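Local coordinates for uncharacterized protein (PDB 4IPB) that is of unknown function but belongs to the PepSY-like, putative beta-lactamase-inhibitor-like family, which makes a role in binding or inhibiting another protein conceivable, at residues A[3-6]-A[7-10]; A[102-106]-A[107-111]. All blocks are in the same frame, centred on the assembly; numbering follows the deposited sequence.

From the N terminus the chain first meets interaction 1, where the loop 3-6 runs straight into helix 6-15 and the first turn of that helix packs against the residues leading into it. Far later in the sequence, interaction 2 closes the tight turn between strands 97-104 and 107-115. The two follow in series and neither encloses nor crosses the other: each joins segments adjacent in sequence. The centres of interactions 1 and 2 lie about 39 Å apart, on opposite sides of the chain's centre, with nearest atoms about 29 Å apart. Interaction 1 sits beside strands 23-27 and 30-37, at one end of the eight-stranded antiparallel sheet; interaction 2 joins its sixth and seventh strands.

Interaction 1: A[3-6]-A[7-10]; sequences TPPG and NVQS
Pro-4 and Pro-5 lead into the first turn of helix 6-15 and pack against Val-8 and Gln-9, so the contact is a helix N-terminus with Pro-5 in the N-cap position. Pro-4 uses the CB-CG edge of its ring. Its CB lies 4.3 Å from CG1 of Val-8, an apolar contact, while its CG approaches OE1 of Gln-9 at 4.0 Å. Gln-9 runs alongside this ring in the same direction: CG stands opposite the backbone N, and a bend at the next bond turns the amide so that OE1 passes the proline. Trp-24 of strand 23-27 touches Pro-4, Val-8 and Gln-9 alike, which ties this side of the turn to the sheet.

Pro-5 contributes both its ring and its carbonyl. The ring lies beside Val-8, with CD 4.0 Å from CB of Val-8 and CG near the CG2 branch; Tyr-31 of strand 30-37 touches both residues. The carbonyl O of Pro-5 accepts the N-H of Gln-9 at 3.0 Å in a nearly straight bond, 171° at the hydrogen, which is the i to i+4 pattern expected of an alpha-helical turn. On the flank of the same ring, CB of Pro-5 meets OD1 of Asn-7 at 3.5 Å. Asn-7 has CG placed between its backbone N and carbonyl carbon (chi1 63°), which turns OD1 toward CB of Pro-5, while ND2 is hydrogen-bonded to the carbonyl of Val-48.

Gly-6, the first helical residue, repeats the pattern one step on: its carbonyl O receives the N-H of Ser-10 at 2.9 Å, a more bent bond, 149° at the hydrogen.

Interaction 2: A[102-106]-A[107-111]; sequences VGQDN and VDIKY
Val-102 and Tyr-111 form an antiparallel hydrogen-bonded pair in a beta hairpin whose strands reverse through a type II turn from Gln-104 to Val-107. Two backbone bonds of 2.9 Å, Val-102 N to Tyr-111 O and Tyr-111 N to Val-102 O, fix the pairing. On the face shared by these two side chains, CG2 of Val-102 touches CB of Tyr-111 at 4.1 Å, and the tyrosine ring leads away from Val-102.

At the turn the bond from Val-107 N to Gln-104 O is weak, 3.4 Å, yet the side chains lie together: CG2 of Val-107 rests 3.5 Å from CB of Gln-104. Beyond CG the glutamine extends (chi2 179°), running beside Val-107 and Ile-109, so that OE1 borders the CG2 methyls of both.

Lys-110 lies on the other face. A bend at its second torsion (chi2 -81°) folds the chain past Gly-103, and NZ donates to a water at 3.1 Å. That water also accepts from Gln-104 N, so it links the two strands through a lysine amine on one and a backbone N-H on the other.

Around the hairpin, Asp-84 of strand 82-90 forms a salt bridge with Lys-110 NZ, the rings of Trp-81 and Tyr-111 meet with their planes at about 45°, Trp-81 also touches Val-102 and Gln-104, and Asn-126 of strand 121-126 borders Ile-109 and Tyr-111.

Interaction 1: A[3-6]-A[7-10]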
loop_
_atom_site.group_PDB
_atom_site.type_symbol
_atom_site.label_atom_id
_atom_site.label_comp_id
_atom_site.label_asym_id
_atom_site.label_seq_id
_atom_site.Cartn_x
_atom_site.Cartn_y
_atom_site.Cartn_z
ATOM N N THR A 3 -3.976 20.976 -4.652
ATOM C CA THR A 3 -2.667 21.470 -5.142
ATOM C C THR A 3 -1.660 21.245 -4.031
ATOM O O THR A 3 -1.815 21.770 -2.946
ATOM C CB THR A 3 -2.832 22.959 -5.446
ATOM O OG1 THR A 3 -3.863 23.114 -6.423
ATOM C CG2 THR A 3 -1.570 23.551 -5.979
ATOM N N PRO A 4 -0.611 20.427 -4.277
ATOM C CA PRO A 4 0.321 20.177 -3.189
ATOM C C PRO A 4 1.211 21.393 -2.874
ATOM O O PRO A 4 1.390 22.231 -3.765
ATOM C CB PRO A 4 1.207 19.089 -3.760
ATOM C CG PRO A 4 1.225 19.334 -5.236
ATOM C CD PRO A 4 -0.165 19.840 -5.549
ATOM N N PRO A 5 1.743 21.474 -1.644
ATOM C CA PRO A 5 2.757 22.494 -1.353
ATOM C C PRO A 5 3.978 22.349 -2.292
ATOM O O PRO A 5 4.286 21.238 -2.742
ATOM C CB PRO A 5 3.128 22.214 0.123
ATOM C CG PRO A 5 2.014 21.384 0.657
ATOM C CD PRO A 5 1.580 20.550 -0.494
ATOM N N GLY A 6 4.632 23.462 -2.588
ATOM C CA GLY A 6 5.761 23.479 -3.498
ATOM C C GLY A 6 6.879 22.554 -3.059
ATOM O O GLY A 6 7.535 21.889 -3.893
ATOM N N ASN A 7 7.112 22.470 -1.761
ATOM C CA ASN A 7 8.232 21.621 -1.325
ATOM C C ASN A 7 7.951 20.137 -1.492
ATOM O O ASN A 7 8.863 19.347 -1.814
ATOM C CB ASN A 7 8.721 21.943 0.095
ATOM C CG ASN A 7 7.679 21.697 1.196
ATOM O OD1 ASN A 7 6.475 21.627 0.961
ATOM N ND2 ASN A 7 8.173 21.608 2.430
ATOM N N VAL A 8 6.699 19.764 -1.333
ATOM C CA VAL A 8 6.250 18.415 -1.571
ATOM C C VAL A 8 6.310 18.027 -3.059
ATOM O O VAL A 8 6.864 16.977 -3.431
ATOM C CB VAL A 8 4.823 18.256 -0.989
ATOM C CG1 VAL A 8 4.201 16.949 -1.451
ATOM C CG2 VAL A 8 4.859 18.368 0.529
ATOM N N GLN A 9 5.813 18.928 -3.903
ATOM C CA GLN A 9 5.857 18.773 -5.346
ATOM C C GLN A 9 7.291 18.630 -5.841
ATOM O O GLN A 9 7.572 17.774 -6.676
ATOM C CB GLN A 9 5.159 19.923 -6.047
ATOM C CG GLN A 9 5.342 19.921 -7.558
ATOM C CD GLN A 9 4.852 18.658 -8.245
ATOM O OE1 GLN A 9 3.973 17.966 -7.759
ATOM N NE2 GLN A 9 5.430 18.356 -9.408
ATOM N N SER A 10 8.208 19.384 -5.263
ATOM C CA SER A 10 9.616 19.338 -5.662
ATOM C C SER A 10 10.213 17.954 -5.415
ATOM O O SER A 10 10.881 17.347 -6.295
ATOM C CB SER A 10 10.404 20.370 -4.861
ATOM O OG SER A 10 11.777 20.337 -5.216
#

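Interaction 2: A[102-106]-A[107-111]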
loop_
_atom_site.group_PDB
_atom_site.type_symbol
_atom_site.label_atom_id
_atom_site.label_comp_id
_atom_site.label_asym_id
_atom_site.label_seq_id
_atom_site.Cartn_x
_atom_site.Cartn_y
_atom_site.Cartn_z
ATOM N N VAL A 102 -7.916 -10.268 1.550
ATOM C CA VAL A 102 -8.605 -11.486 1.171
ATOM C C VAL A 102 -10.055 -11.486 1.598
ATOM O O VAL A 102 -10.469 -10.761 2.545
ATOM C CB VAL A 102 -7.933 -12.722 1.774
ATOM C CG1 VAL A 102 -6.534 -12.854 1.217
ATOM C CG2 VAL A 102 -7.879 -12.660 3.288
ATOM N N GLY A 103 -10.841 -12.261 0.855
ATOM C CA GLY A 103 -12.263 -12.462 1.121
ATOM C C GLY A 103 -12.630 -13.905 0.711
ATOM O O GLY A 103 -11.805 -14.730 0.361
ATOM N N GLN A 104 -13.890 -14.244 0.787
ATOM C CA GLN A 104 -14.324 -15.595 0.367
ATOM C C GLN A 104 -15.392 -15.374 -0.638
ATOM O O GLN A 104 -16.087 -14.377 -0.547
ATOM C CB GLN A 104 -14.843 -16.395 1.555
ATOM C CG GLN A 104 -13.711 -17.031 2.333
ATOM C CD GLN A 104 -14.184 -17.818 3.534
ATOM O OE1 GLN A 104 -15.074 -17.378 4.266
ATOM N NE2 GLN A 104 -13.573 -18.978 3.766
ATOM N N ASP A 105 -15.480 -16.237 -1.652
ATOM C CA ASP A 105 -16.592 -16.170 -2.560
ATOM C C ASP A 105 -17.834 -16.350 -1.687
ATOM O O ASP A 105 -17.836 -17.158 -0.737
ATOM C CB ASP A 105 -16.567 -17.288 -3.621
ATOM C CG ASP A 105 -15.655 -16.995 -4.779
ATOM O OD1 ASP A 105 -15.194 -15.834 -4.956
ATOM O OD2 ASP A 105 -15.400 -17.957 -5.534
ATOM N N ASN A 106 -18.844 -15.554 -2.003
ATOM C CA ASN A 106 -20.154 -15.636 -1.403
ATOM C C ASN A 106 -20.305 -15.168 0.053
ATOM O O ASN A 106 -21.379 -15.309 0.608
ATOM C CB ASN A 106 -20.688 -17.036 -1.571
ATOM C CG ASN A 106 -20.857 -17.422 -3.026
ATOM O OD1 ASN A 106 -20.226 -18.365 -3.495
ATOM N ND2 ASN A 106 -21.769 -16.760 -3.725
ATOM N N VAL A 107 -19.282 -14.577 0.646
ATOM C CA VAL A 107 -19.469 -13.846 1.932
ATOM C C VAL A 107 -18.671 -12.552 1.950
ATOM O O VAL A 107 -17.681 -12.391 1.224
ATOM C CB VAL A 107 -19.153 -14.664 3.224
ATOM C CG1 VAL A 107 -20.280 -15.649 3.541
ATOM C CG2 VAL A 107 -17.813 -15.370 3.122
ATOM N N ASP A 108 -19.152 -11.609 2.743
ATOM C CA ASP A 108 -18.639 -10.246 2.714
ATOM C C ASP A 108 -17.486 -9.986 3.694
ATOM O O ASP A 108 -16.965 -8.880 3.758
ATOM C CB ASP A 108 -19.791 -9.266 2.944
ATOM C CG ASP A 108 -20.841 -9.361 1.860
ATOM O OD1 ASP A 108 -20.439 -9.417 0.673
ATOM O OD2 ASP A 108 -22.059 -9.398 2.185
ATOM N N ILE A 109 -17.052 -11.019 4.399
ATOM C CA ILE A 109 -15.921 -10.889 5.326
ATOM C C ILE A 109 -14.635 -10.569 4.535
ATOM O O ILE A 109 -14.353 -11.222 3.537
ATOM C CB ILE A 109 -15.755 -12.169 6.184
ATOM C CG1 ILE A 109 -14.652 -11.970 7.205
ATOM C CG2 ILE A 109 -15.519 -13.435 5.344
ATOM C CD1 ILE A 109 -15.132 -11.129 8.346
ATOM N N LYS A 110 -13.875 -9.556 4.957
ATOM C CA LYS A 110 -12.607 -9.227 4.329
ATOM C C LYS A 110 -11.543 -9.030 5.427
ATOM O O LYS A 110 -11.840 -8.393 6.455
ATOM C CB LYS A 110 -12.673 -7.894 3.569
ATOM C CG LYS A 110 -13.803 -7.715 2.582
ATOM C CD LYS A 110 -13.479 -8.387 1.298
ATOM C CE LYS A 110 -14.602 -8.208 0.288
ATOM N NZ LYS A 110 -14.439 -9.248 -0.754
ATOM N N TYR A 111 -10.345 -9.579 5.221
ATOM C CA TYR A 111 -9.215 -9.333 6.103
ATOM C C TYR A 111 -8.025 -8.772 5.335
ATOM O O TYR A 111 -7.835 -9.131 4.180
ATOM C CB TYR A 111 -8.721 -10.615 6.782
ATOM C CG TYR A 111 -9.746 -11.278 7.661
ATOM C CD1 TYR A 111 -10.109 -10.694 8.882
ATOM C CD2 TYR A 111 -10.255 -12.517 7.347
ATOM C CE1 TYR A 111 -11.071 -11.290 9.683
ATOM C CE2 TYR A 111 -11.186 -13.134 8.167
ATOM C CZ TYR A 111 -11.595 -12.501 9.309
ATOM O OH TYR A 111 -12.528 -13.181 10.061
HETATM O O HOH W 1 -15.267 -11.732 0.930
#